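PDB 3L8M: probable thiamine pyrophosphokinase from Staphylococcus saprophyticus, which probably transfers a pyrophosphate group from ATP to thiamine, making the cofactor thiamine diphosphate. Local coordinates for residues Q111-P116 and I123-I128; G27-T32 and D75-L80; G47-I52 and Q63-P68; L80-A85 and P116-M121. All coordinates share one frame; numbering follows the deposited sequence.

Contact 1: Q111-P116 and I123-I128. With NA (sodium ion), chain C.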
loop_
_atom_site.group_PDB
_atom_site.type_symbol
_atom_site.label_atom_id
_atom_site.label_comp_id
_atom_site.label_asym_id
_atom_site.label_seq_id
_atom_site.Cartn_x
_atom_site.Cartn_y
_atom_site.Cartn_z
ATOM N N GLN A 111 26.378 -20.293 -1.042
ATOM C CA GLN A 111 27.159 -19.881 -2.204
ATOM C C GLN A 111 26.606 -18.572 -2.794
ATOM O O GLN A 111 27.371 -17.710 -3.232
ATOM C CB GLN A 111 27.165 -20.981 -3.268
ATOM C CG GLN A 111 27.912 -22.239 -2.858
ATOM C CD GLN A 111 27.834 -23.331 -3.903
ATOM O OE1 GLN A 111 26.898 -23.369 -4.702
ATOM N NE2 GLN A 111 28.819 -24.225 -3.903
ATOM N N ILE A 112 25.282 -18.429 -2.811
ATOM C CA ILE A 112 24.662 -17.229 -3.359
ATOM C C ILE A 112 25.084 -15.958 -2.617
ATOM O O ILE A 112 25.426 -14.949 -3.243
ATOM C CB ILE A 112 23.126 -17.335 -3.339
ATOM C CG1 ILE A 112 22.675 -18.496 -4.223
ATOM C CG2 ILE A 112 22.501 -16.050 -3.866
ATOM C CD1 ILE A 112 21.224 -18.840 -4.043
ATOM N N LEU A 113 25.071 -16.008 -1.287
ATOM C CA LEU A 113 25.458 -14.860 -0.484
ATOM C C LEU A 113 26.898 -14.456 -0.796
ATOM O O LEU A 113 27.281 -13.300 -0.639
ATOM C CB LEU A 113 25.361 -15.191 1.008
ATOM C CG LEU A 113 24.027 -15.539 1.676
ATOM C CD1 LEU A 113 24.319 -16.121 3.047
ATOM C CD2 LEU A 113 23.148 -14.311 1.814
ATOM N N GLU A 114 27.689 -15.424 -1.240
ATOM C CA GLU A 114 29.097 -15.193 -1.531
ATOM C C GLU A 114 29.382 -14.744 -2.962
ATOM O O GLU A 114 30.519 -14.417 -3.300
ATOM C CB GLU A 114 29.883 -16.467 -1.195
ATOM C CG GLU A 114 29.601 -16.956 0.232
ATOM C CD GLU A 114 30.102 -18.367 0.503
ATOM O OE1 GLU A 114 30.332 -19.122 -0.463
ATOM O OE2 GLU A 114 30.244 -18.726 1.689
ATOM N N LYS A 115 28.358 -14.721 -3.807
ATOM C CA LYS A 115 28.562 -14.289 -5.179
ATOM C C LYS A 115 29.105 -12.859 -5.192
ATOM O O LYS A 115 28.554 -11.959 -4.549
ATOM C CB LYS A 115 27.258 -14.367 -5.970
ATOM C CG LYS A 115 26.763 -15.783 -6.185
ATOM C CD LYS A 115 25.863 -15.852 -7.409
ATOM C CE LYS A 115 25.572 -17.295 -7.804
ATOM N NZ LYS A 115 24.919 -17.392 -9.143
ATOM N N PRO A 116 30.217 -12.641 -5.908
ATOM C CA PRO A 116 30.843 -11.321 -6.005
ATOM C C PRO A 116 29.947 -10.305 -6.713
ATOM O O PRO A 116 30.020 -9.106 -6.452
ATOM C CB PRO A 116 32.137 -11.610 -6.763
ATOM C CG PRO A 116 31.763 -12.775 -7.626
ATOM C CD PRO A 116 30.969 -13.641 -6.686
ATOM N N ILE A 123 23.443 -4.542 -2.269
ATOM C CA ILE A 123 22.400 -5.491 -1.885
ATOM C C ILE A 123 22.668 -6.114 -0.514
ATOM O O ILE A 123 23.817 -6.307 -0.120
ATOM C CB ILE A 123 22.287 -6.618 -2.943
ATOM C CG1 ILE A 123 21.175 -7.599 -2.567
ATOM C CG2 ILE A 123 23.607 -7.341 -3.069
ATOM C CD1 ILE A 123 19.784 -7.079 -2.835
ATOM N N ASN A 124 21.596 -6.427 0.208
ATOM C CA ASN A 124 21.694 -7.022 1.536
ATOM C C ASN A 124 20.888 -8.320 1.590
ATOM O O ASN A 124 19.672 -8.284 1.767
ATOM C CB ASN A 124 21.156 -6.045 2.587
ATOM C CG ASN A 124 21.143 -6.632 3.983
ATOM O OD1 ASN A 124 20.370 -6.203 4.842
ATOM N ND2 ASN A 124 22.008 -7.615 4.222
ATOM N N ILE A 125 21.565 -9.456 1.430
ATOM C CA ILE A 125 20.910 -10.760 1.457
ATOM C C ILE A 125 21.126 -11.470 2.807
ATOM O O ILE A 125 22.256 -11.606 3.271
ATOM C CB ILE A 125 21.465 -11.688 0.347
ATOM C CG1 ILE A 125 21.475 -10.976 -1.009
ATOM C CG2 ILE A 125 20.614 -12.946 0.257
ATOM C CD1 ILE A 125 20.103 -10.827 -1.643
ATOM N N LYS A 126 20.042 -11.915 3.439
ATOM C CA LYS A 126 20.139 -12.636 4.706
ATOM C C LYS A 126 19.311 -13.923 4.684
ATOM O O LYS A 126 18.183 -13.933 4.182
ATOM C CB LYS A 126 19.635 -11.792 5.872
ATOM C CG LYS A 126 20.464 -10.601 6.248
ATOM C CD LYS A 126 19.808 -9.894 7.425
ATOM C CE LYS A 126 20.525 -8.592 7.752
ATOM N NZ LYS A 126 19.904 -7.874 8.903
ATOM N N LEU A 127 19.881 -15.003 5.221
ATOM C CA LEU A 127 19.181 -16.290 5.319
ATOM C C LEU A 127 18.646 -16.249 6.738
ATOM O O LEU A 127 19.373 -15.868 7.663
ATOM C CB LEU A 127 20.152 -17.471 5.161
ATOM C CG LEU A 127 21.003 -17.501 3.878
ATOM C CD1 LEU A 127 22.001 -18.672 3.914
ATOM C CD2 LEU A 127 20.082 -17.614 2.664
ATOM N N ILE A 128 17.385 -16.618 6.924
ATOM C CA ILE A 128 16.797 -16.563 8.252
ATOM C C ILE A 128 15.912 -17.741 8.609
ATOM O O ILE A 128 15.138 -18.191 7.785
ATOM C CB ILE A 128 15.906 -15.295 8.413
ATOM C CG1 ILE A 128 16.660 -14.039 7.950
ATOM C CG2 ILE A 128 15.431 -15.165 9.861
ATOM C CD1 ILE A 128 15.791 -12.768 7.982
HETATM NA NA NA C . 18.231 -8.428 4.368
#
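Leu113 rests on Ile125 and Leu127 within a beta-alpha-beta crossover. Strands 92-96 and 124-128 are parallel neighbours in the central mixed sheet, and helix 103-113 lies on the chain path between them. The contact is therefore helix-on-sheet packing inside the thiamine pyrophosphokinase catalytic domain. Leu113 alone carries nearly all of the helix side. Its CG stands beside the backbone N (chi1 -63°), which turns both methyl groups to the strand. One methyl goes to each partner. Leu113 CD2 sits 3.3 Å from Ile125 CG2. Leu113 CD2 is also 3.2 Å from Ile125 O, so this methyl covers backbone as well as side chain. Leu113 CD1 meets Leu127 CD1 at 3.6 Å. Ile125 CG1 stands beside the backbone N (chi1 -50°), which leaves CG2 anti to it and facing Leu113, while CD1 turns off to another part of the interior. The side chains that meet here are buried and apolar. Phe136 of strand 132-137 also touches Leu113. Nearby, Ile112 packs on helix 77-87.

Asn124 and Lys126 lie on the other face of the strand, beside a sodium ion. Asp94 OD1 also binds the ion. The aliphatic chain of Lys126 is extended and passes the ion, with Lys126 CG 3.6 Å from the sodium. The ammonium end continues to a salt bridge with Glu133. On this side the strand backbone itself serves as a ligand: Asn124 O binds the sodium at 3.0 Å, and Asn124 OD1 lies 3.1 Å from the same ion.

Contact 2: G27-T32 and D75-L80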
loop_
_atom_site.group_PDB
_atom_site.type_symbol
_atom_site.label_atom_id
_atom_site.label_comp_id
_atom_site.label_asym_id
_atom_site.label_seq_id
_atom_site.Cartn_x
_atom_site.Cartn_y
_atom_site.Cartn_z
ATOM N N GLY A 27 7.937 -16.762 -4.118
ATOM C CA GLY A 27 7.913 -18.189 -3.830
ATOM C C GLY A 27 8.964 -19.004 -4.590
ATOM O O GLY A 27 9.098 -18.869 -5.810
ATOM N N ILE A 28 9.719 -19.836 -3.870
ATOM C CA ILE A 28 10.735 -20.692 -4.480
ATOM C C ILE A 28 10.297 -22.143 -4.262
ATOM O O ILE A 28 10.200 -22.611 -3.120
ATOM C CB ILE A 28 12.145 -20.505 -3.834
ATOM C CG1 ILE A 28 12.573 -19.037 -3.867
ATOM C CG2 ILE A 28 13.179 -21.337 -4.608
ATOM C CD1 ILE A 28 12.730 -18.458 -5.279
ATOM N N ASP A 29 10.030 -22.846 -5.358
ATOM C CA ASP A 29 9.595 -24.240 -5.300
ATOM C C ASP A 29 8.375 -24.403 -4.398
ATOM O O ASP A 29 7.339 -23.794 -4.652
ATOM C CB ASP A 29 10.741 -25.128 -4.817
ATOM C CG ASP A 29 11.998 -24.935 -5.634
ATOM O OD1 ASP A 29 11.893 -24.988 -6.876
ATOM O OD2 ASP A 29 13.083 -24.727 -5.045
ATOM N N ARG A 30 8.497 -25.219 -3.354
ATOM C CA ARG A 30 7.394 -25.461 -2.420
ATOM C C ARG A 30 6.921 -24.201 -1.676
ATOM O O ARG A 30 5.781 -24.140 -1.221
ATOM C CB ARG A 30 7.789 -26.534 -1.397
ATOM C CG ARG A 30 7.948 -27.929 -1.970
ATOM C CD ARG A 30 8.397 -28.912 -0.891
ATOM N NE ARG A 30 8.500 -30.280 -1.398
ATOM C CZ ARG A 30 8.805 -31.339 -0.652
ATOM N NH1 ARG A 30 9.045 -31.200 0.649
ATOM N NH2 ARG A 30 8.865 -32.544 -1.206
ATOM N N GLY A 31 7.796 -23.209 -1.539
ATOM C CA GLY A 31 7.392 -21.987 -0.873
ATOM C C GLY A 31 6.183 -21.389 -1.577
ATOM O O GLY A 31 5.277 -20.866 -0.934
ATOM N N THR A 32 6.155 -21.487 -2.902
ATOM C CA THR A 32 5.049 -20.947 -3.694
ATOM C C THR A 32 3.673 -21.383 -3.173
ATOM O O THR A 32 2.837 -20.547 -2.852
ATOM C CB THR A 32 5.183 -21.355 -5.187
ATOM O OG1 THR A 32 6.463 -20.942 -5.684
ATOM C CG2 THR A 32 4.100 -20.706 -6.025
ATOM N N ASP A 75 21.900 -22.511 -12.783
ATOM C CA ASP A 75 21.708 -22.011 -11.425
ATOM C C ASP A 75 20.522 -22.690 -10.748
ATOM O O ASP A 75 19.596 -23.162 -11.422
ATOM C CB ASP A 75 21.475 -20.499 -11.441
ATOM C CG ASP A 75 22.753 -19.707 -11.644
ATOM O OD1 ASP A 75 22.673 -18.460 -11.671
ATOM O OD2 ASP A 75 23.832 -20.327 -11.770
ATOM N N THR A 76 20.556 -22.739 -9.417
ATOM C CA THR A 76 19.472 -23.340 -8.646
ATOM C C THR A 76 18.245 -22.424 -8.701
ATOM O O THR A 76 18.344 -21.273 -9.132
ATOM C CB THR A 76 19.871 -23.519 -7.170
ATOM O OG1 THR A 76 20.115 -22.232 -6.587
ATOM C CG2 THR A 76 21.130 -24.394 -7.050
ATOM N N ASP A 77 17.091 -22.934 -8.269
ATOM C CA ASP A 77 15.869 -22.140 -8.272
ATOM C C ASP A 77 15.998 -20.936 -7.342
ATOM O O ASP A 77 15.514 -19.837 -7.645
ATOM C CB ASP A 77 14.666 -23.008 -7.881
ATOM C CG ASP A 77 14.337 -24.054 -8.944
ATOM O OD1 ASP A 77 14.949 -24.016 -10.028
ATOM O OD2 ASP A 77 13.468 -24.909 -8.708
ATOM N N LEU A 78 16.685 -21.130 -6.223
ATOM C CA LEU A 78 16.876 -20.040 -5.279
ATOM C C LEU A 78 17.788 -18.959 -5.858
ATOM O O LEU A 78 17.567 -17.768 -5.638
ATOM C CB LEU A 78 17.475 -20.558 -3.962
ATOM C CG LEU A 78 17.853 -19.446 -2.969
ATOM C CD1 LEU A 78 16.608 -18.610 -2.700
ATOM C CD2 LEU A 78 18.416 -20.031 -1.654
ATOM N N ALA A 79 18.814 -19.368 -6.601
ATOM C CA ALA A 79 19.750 -18.395 -7.161
ATOM C C ALA A 79 19.087 -17.524 -8.225
ATOM O O ALA A 79 19.435 -16.354 -8.383
ATOM C CB ALA A 79 20.980 -19.107 -7.735
ATOM N N LEU A 80 18.139 -18.108 -8.955
ATOM C CA LEU A 80 17.407 -17.387 -9.985
ATOM C C LEU A 80 16.447 -16.418 -9.282
ATOM O O LEU A 80 16.348 -15.238 -9.653
ATOM C CB LEU A 80 16.613 -18.369 -10.856
ATOM C CG LEU A 80 17.389 -19.440 -11.637
ATOM C CD1 LEU A 80 16.411 -20.392 -12.317
ATOM C CD2 LEU A 80 18.290 -18.783 -12.674
#
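Two similar torsions aim Asp29 and Asp77 at each other: CG stands beside the backbone N in both, with chi1 -53° in Asp29 and -68° in Asp77. The place is a tight strand-to-helix turn of the alpha/beta catalytic domain, where strand 24-28 passes through Asp29 into helix 30-37. Asp29 has a positive phi, and its carboxylate reaches the start of helix 77-87. The two acidic side chains meet at about a right angle, with their carboxylate planes 43° apart. Asp29 OD1 comes to 2.4 Å from Asp77 OD2, unusually close for two carboxylate oxygens, so the exact distance is doubtful.

Beside the acids, Ile28 supplies an apolar part. It points at the first turn of the helix and lies against backbone more than side chain. Ile28 CG2 is 3.9 Å from Leu78 N, and Ile28 CD1 is 3.9 Å from Asp77 O. Ile28 CG1 reaches Leu78 CD1 at 4.2 Å. Leu5 of strand 2-6 and Cys7 touch both Ile28 and Leu78, so the pair joins this helix to the sheet. The helix start that carries Asp77 is itself capped: Thr76 sits at the N-cap, and Thr76 OG1 accepts from Ala79 N at 3.1 Å.

Contact 3: G47-I52 and Q63-P68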
loop_
_atom_site.group_PDB
_atom_site.type_symbol
_atom_site.label_atom_id
_atom_site.label_comp_id
_atom_site.label_asym_id
_atom_site.label_seq_id
_atom_site.Cartn_x
_atom_site.Cartn_y
_atom_site.Cartn_z
ATOM N N GLY A 47 10.275 -22.308 -9.896
ATOM C CA GLY A 47 10.151 -23.682 -9.455
ATOM C C GLY A 47 9.061 -24.433 -10.175
ATOM O O GLY A 47 8.123 -23.829 -10.695
ATOM N N ASP A 48 9.183 -25.757 -10.191
ATOM C CA ASP A 48 8.223 -26.630 -10.857
ATOM C C ASP A 48 7.549 -26.576 -9.485
ATOM O O ASP A 48 8.237 -26.622 -8.461
ATOM C CB ASP A 48 8.696 -28.080 -10.762
ATOM N N PHE A 49 6.216 -26.481 -9.484
ATOM C CA PHE A 49 5.383 -26.397 -8.272
ATOM C C PHE A 49 4.264 -27.274 -8.866
ATOM O O PHE A 49 4.014 -27.258 -10.074
ATOM C CB PHE A 49 4.933 -24.921 -8.150
ATOM C CG PHE A 49 4.249 -24.370 -9.374
ATOM C CD1 PHE A 49 2.900 -24.631 -9.619
ATOM C CD2 PHE A 49 4.952 -23.583 -10.283
ATOM C CE1 PHE A 49 2.263 -24.118 -10.753
ATOM C CE2 PHE A 49 4.325 -23.065 -11.420
ATOM C CZ PHE A 49 2.978 -23.333 -11.655
ATOM N N ASP A 50 3.592 -28.045 -8.014
ATOM C CA ASP A 50 2.528 -28.927 -8.489
ATOM C C ASP A 50 1.188 -28.228 -8.678
ATOM O O ASP A 50 0.921 -27.182 -8.083
ATOM C CB ASP A 50 2.350 -30.124 -7.545
ATOM C CG ASP A 50 1.807 -29.724 -6.188
ATOM O OD1 ASP A 50 1.641 -30.617 -5.332
ATOM O OD2 ASP A 50 1.545 -28.523 -5.976
ATOM N N SER A 51 0.355 -28.821 -9.524
ATOM C CA SER A 51 -0.958 -28.272 -9.798
ATOM C C SER A 51 -2.006 -29.335 -9.551
ATOM O O SER A 51 -1.688 -30.524 -9.471
ATOM N N ILE A 52 -3.260 -28.909 -9.434
ATOM C CA ILE A 52 -4.352 -29.831 -9.177
ATOM C C ILE A 52 -5.488 -29.614 -10.174
ATOM O O ILE A 52 -6.532 -30.269 -10.102
ATOM C CB ILE A 52 -4.864 -29.656 -7.727
ATOM C CG1 ILE A 52 -5.715 -30.859 -7.324
ATOM C CG2 ILE A 52 -5.649 -28.354 -7.597
ATOM C CD1 ILE A 52 -5.962 -30.953 -5.829
ATOM N N GLN A 63 0.437 -15.239 -13.877
ATOM C CA GLN A 63 0.473 -14.056 -13.028
ATOM C C GLN A 63 1.476 -14.178 -11.895
ATOM O O GLN A 63 1.787 -13.187 -11.236
ATOM C CB GLN A 63 -0.913 -13.785 -12.448
ATOM C CG GLN A 63 -1.974 -13.514 -13.500
ATOM C CD GLN A 63 -3.322 -13.177 -12.896
ATOM O OE1 GLN A 63 -3.891 -13.965 -12.137
ATOM N NE2 GLN A 63 -3.843 -12.000 -13.232
ATOM N N ILE A 64 1.997 -15.385 -11.684
ATOM C CA ILE A 64 2.946 -15.628 -10.599
ATOM C C ILE A 64 4.250 -16.287 -11.048
ATOM O O ILE A 64 5.347 -15.815 -10.731
ATOM C CB ILE A 64 2.309 -16.534 -9.524
ATOM C CG1 ILE A 64 0.973 -15.943 -9.065
ATOM C CG2 ILE A 64 3.251 -16.690 -8.355
ATOM C CD1 ILE A 64 0.129 -16.922 -8.246
ATOM N N GLU A 65 4.131 -17.383 -11.784
ATOM C CA GLU A 65 5.303 -18.117 -12.250
ATOM C C GLU A 65 6.117 -17.409 -13.341
ATOM O O GLU A 65 5.594 -17.075 -14.397
ATOM C CB GLU A 65 4.862 -19.500 -12.748
ATOM C CG GLU A 65 5.995 -20.419 -13.220
ATOM C CD GLU A 65 6.898 -20.892 -12.092
ATOM O OE1 GLU A 65 7.884 -21.605 -12.377
ATOM O OE2 GLU A 65 6.622 -20.558 -10.921
ATOM N N ILE A 66 7.391 -17.144 -13.074
ATOM C CA ILE A 66 8.234 -16.551 -14.100
ATOM C C ILE A 66 9.192 -17.671 -14.518
ATOM O O ILE A 66 9.327 -18.675 -13.800
ATOM C CB ILE A 66 8.999 -15.271 -13.611
ATOM C CG1 ILE A 66 10.132 -15.618 -12.640
ATOM C CG2 ILE A 66 8.008 -14.297 -13.002
ATOM C CD1 ILE A 66 9.690 -16.207 -11.369
ATOM N N ASN A 67 9.827 -17.523 -15.677
ATOM C CA ASN A 67 10.724 -18.547 -16.201
ATOM C C ASN A 67 12.087 -18.003 -16.648
ATOM O O ASN A 67 12.408 -18.001 -17.837
ATOM C CB ASN A 67 10.041 -19.258 -17.377
ATOM C CG ASN A 67 8.782 -20.015 -16.963
ATOM O OD1 ASN A 67 8.854 -21.056 -16.312
ATOM N ND2 ASN A 67 7.624 -19.487 -17.336
ATOM N N PRO A 68 12.911 -17.542 -15.696
ATOM C CA PRO A 68 14.224 -17.011 -16.072
ATOM C C PRO A 68 15.051 -18.042 -16.824
ATOM O O PRO A 68 15.081 -19.216 -16.459
ATOM C CB PRO A 68 14.841 -16.621 -14.728
ATOM C CG PRO A 68 14.164 -17.557 -13.747
ATOM C CD PRO A 68 12.740 -17.550 -14.231
HETATM O O HOH W 1 10.541 -21.179 -12.876
#
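Phe49 and Glu65 make the tight part of this contact, with the ring edge set against the carboxylate. Phe49 CE2 is 3.4 Å from Glu65 CD, close to the ring plane. Glu65 OE2 is likewise 3.4 Å from Phe49 CE2. The ring and carboxylate planes are 61° apart, and the two side chains run past each other in opposite directions. Glu65 gets there by a bend: CG is anti to the backbone N (chi1 -178°), then the chain folds at chi2 (69°). Leu33, Arg57 and Ile60 also pack on Phe49.

Glu65 OE1 is the oxygen facing Gly47. It lies 2.8 Å from Gly47 O, two acceptors side by side, which would tend to raise the affinity of Glu65 for a proton. A water bridges the two segments here. It donates to Glu65 OE1 at 2.7 Å and to Ile66 O at 2.9 Å, and accepts from Gly47 N at 3.2 Å.

The side toward solvent is looser: Asp48 and Asp50 are exposed, though Ile52 N bonds to Glu56. In 63-68, Ile64 and Ile66 form backbone bonds with Ala45, and Glu65 and Asn67 form backbone bonds with a neighbouring subunit. The two loops flank helix 54-63, and residues 47-51 spell the Gly-Asp-Phe-Asp-Ser signature of thiamine pyrophosphokinases, a loop that in relatives borders the active site.

Contact 4: L80-A85 and P116-M121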
loop_
_atom_site.group_PDB
_atom_site.type_symbol
_atom_site.label_atom_id
_atom_site.label_comp_id
_atom_site.label_asym_id
_atom_site.label_seq_id
_atom_site.Cartn_x
_atom_site.Cartn_y
_atom_site.Cartn_z
ATOM N N LEU A 80 18.139 -18.108 -8.955
ATOM C CA LEU A 80 17.407 -17.387 -9.985
ATOM C C LEU A 80 16.447 -16.418 -9.282
ATOM O O LEU A 80 16.348 -15.238 -9.653
ATOM C CB LEU A 80 16.613 -18.369 -10.856
ATOM C CG LEU A 80 17.389 -19.440 -11.637
ATOM C CD1 LEU A 80 16.411 -20.392 -12.317
ATOM C CD2 LEU A 80 18.290 -18.783 -12.674
ATOM N N GLY A 81 15.751 -16.921 -8.262
ATOM C CA GLY A 81 14.816 -16.089 -7.517
ATOM C C GLY A 81 15.493 -14.838 -7.004
ATOM O O GLY A 81 14.920 -13.750 -7.060
ATOM N N ILE A 82 16.727 -14.996 -6.522
ATOM C CA ILE A 82 17.521 -13.890 -5.990
ATOM C C ILE A 82 17.833 -12.880 -7.084
ATOM O O ILE A 82 17.514 -11.689 -6.975
ATOM C CB ILE A 82 18.857 -14.400 -5.415
ATOM C CG1 ILE A 82 18.599 -15.253 -4.174
ATOM C CG2 ILE A 82 19.775 -13.225 -5.081
ATOM C CD1 ILE A 82 17.970 -14.490 -3.025
ATOM N N ASP A 83 18.486 -13.368 -8.132
ATOM C CA ASP A 83 18.847 -12.533 -9.260
ATOM C C ASP A 83 17.598 -11.814 -9.785
ATOM O O ASP A 83 17.629 -10.610 -10.053
ATOM C CB ASP A 83 19.477 -13.406 -10.347
ATOM C CG ASP A 83 19.605 -12.692 -11.669
ATOM O OD1 ASP A 83 20.305 -11.657 -11.732
ATOM O OD2 ASP A 83 19.000 -13.177 -12.649
ATOM N N GLN A 84 16.500 -12.554 -9.913
ATOM C CA GLN A 84 15.252 -11.980 -10.393
ATOM C C GLN A 84 14.705 -10.906 -9.471
ATOM O O GLN A 84 13.982 -10.019 -9.925
ATOM C CB GLN A 84 14.198 -13.068 -10.586
ATOM C CG GLN A 84 14.395 -13.887 -11.835
ATOM C CD GLN A 84 14.413 -13.029 -13.082
ATOM O OE1 GLN A 84 13.548 -12.169 -13.273
ATOM N NE2 GLN A 84 15.397 -13.265 -13.949
ATOM N N ALA A 85 15.028 -10.993 -8.180
ATOM C CA ALA A 85 14.558 -9.983 -7.232
ATOM C C ALA A 85 15.443 -8.751 -7.369
ATOM O O ALA A 85 14.958 -7.618 -7.318
ATOM C CB ALA A 85 14.604 -10.503 -5.794
ATOM N N PRO A 116 30.217 -12.641 -5.908
ATOM C CA PRO A 116 30.843 -11.321 -6.005
ATOM C C PRO A 116 29.947 -10.305 -6.713
ATOM O O PRO A 116 30.020 -9.106 -6.452
ATOM C CB PRO A 116 32.137 -11.610 -6.763
ATOM C CG PRO A 116 31.763 -12.775 -7.626
ATOM C CD PRO A 116 30.969 -13.641 -6.686
ATOM N N GLU A 117 29.092 -10.798 -7.599
ATOM C CA GLU A 117 28.168 -9.942 -8.328
ATOM C C GLU A 117 27.325 -9.090 -7.376
ATOM O O GLU A 117 26.774 -8.067 -7.779
ATOM C CB GLU A 117 27.256 -10.810 -9.197
ATOM C CG GLU A 117 26.215 -10.051 -9.994
ATOM C CD GLU A 117 25.292 -10.981 -10.759
ATOM O OE1 GLU A 117 24.665 -11.851 -10.114
ATOM O OE2 GLU A 117 25.194 -10.844 -11.999
ATOM N N TYR A 118 27.231 -9.507 -6.115
ATOM C CA TYR A 118 26.441 -8.773 -5.128
ATOM C C TYR A 118 27.272 -7.881 -4.216
ATOM O O TYR A 118 26.752 -6.940 -3.614
ATOM C CB TYR A 118 25.624 -9.742 -4.266
ATOM C CG TYR A 118 24.690 -10.626 -5.061
ATOM C CD1 TYR A 118 23.871 -10.091 -6.057
ATOM C CD2 TYR A 118 24.636 -11.999 -4.832
ATOM C CE1 TYR A 118 23.029 -10.903 -6.807
ATOM C CE2 TYR A 118 23.795 -12.818 -5.576
ATOM C CZ TYR A 118 22.998 -12.268 -6.564
ATOM O OH TYR A 118 22.201 -13.090 -7.332
ATOM N N ALA A 119 28.561 -8.176 -4.110
ATOM C CA ALA A 119 29.447 -7.390 -3.259
ATOM C C ALA A 119 29.541 -5.949 -3.750
ATOM O O ALA A 119 29.362 -5.006 -2.978
ATOM C CB ALA A 119 30.827 -8.021 -3.226
ATOM N N LYS A 120 29.826 -5.786 -5.038
ATOM C CA LYS A 120 29.942 -4.460 -5.632
ATOM C C LYS A 120 28.634 -3.684 -5.501
ATOM O O LYS A 120 28.640 -2.500 -5.162
ATOM C CB LYS A 120 30.359 -4.581 -7.103
ATOM C CG LYS A 120 30.094 -5.951 -7.706
ATOM C CD LYS A 120 30.951 -6.189 -8.937
ATOM C CE LYS A 120 30.981 -7.667 -9.301
ATOM N NZ LYS A 120 31.965 -7.977 -10.375
HETATM N N MSE A 121 27.518 -4.356 -5.761
HETATM C CA MSE A 121 26.206 -3.728 -5.651
HETATM C C MSE A 121 25.910 -3.454 -4.174
HETATM O O MSE A 121 26.645 -3.908 -3.296
HETATM C CB MSE A 121 25.142 -4.637 -6.274
HETATM C CG MSE A 121 25.400 -4.912 -7.761
HETATM SE SE MSE A 121 24.297 -6.281 -8.566
HETATM C CE MSE A 121 23.001 -5.171 -9.459
#
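Tyr118 brings the aromatic ring of this contact, and it reaches helix 77-87 with its hydroxyl end first. Ile82 CG2 meets that end at a slant. Ile82 CG2 lies 3.3 Å from Tyr118 OH and 3.7 Å from Tyr118 CZ, with Tyr118 CE2 a little farther at 4.1 Å. Val86, Ile112 and Ile123 also pack on the tyrosine, so its surroundings are largely aliphatic. With chi1 at -58°, Tyr118 CG stands beside its backbone N, and the long side chain spans the gap from the short helix 116-119. The backbones stay well separated here, and the ring bridges them.

Ile82 offers its CG2 branch to the ring. Its other branch turns into the interior, where the residue packs on Ile93 and Val95 of strand 92-96 and on Ile112 of helix 103-113. One residue thus ties together a helix, the sheet and the tyrosine. Asp83 adds a lesser touch: Asp83 CB is 4.1 Å from Tyr118 OH. On another side of the same helix, Gln84 NE2 bonds to Lys87 O of a neighbouring subunit, so helix 77-87 also serves the assembly.

At the outer margin two acids come near each other, with Asp83 OD1 4.7 Å from Glu117 OE1. Their like charges would probably discourage closer approach there. Tyr118 OH is 3.8 Å from Asp83 N, too far for a hydrogen bond. The chemistry therefore implies a contact of van der Waals packing, in which a methyl meets the hydroxyl end of the ring and the two segments exchange no hydrogen bond.

All four contacts lie in the catalytic domain. Along the chain, contact 3 is nested inside the loop closed by contact 2, and contacts 1 and 4 follow with alternating segments. Contacts 1 and 4 are close, their centres about 8 Å apart, and they share Pro116. Contacts 2 and 4 share Leu80 and helix 77-87. Contacts 2 and 3 have centres about 10 Å apart and meet through Gly47. Contacts 1 and 3 do not touch, with nearest atoms about 12 Å apart. Helix 77-87 is thus the common element: it touches residues of all four contacts and links the centre of the mixed sheet to the loops beside its edge strand 44-46.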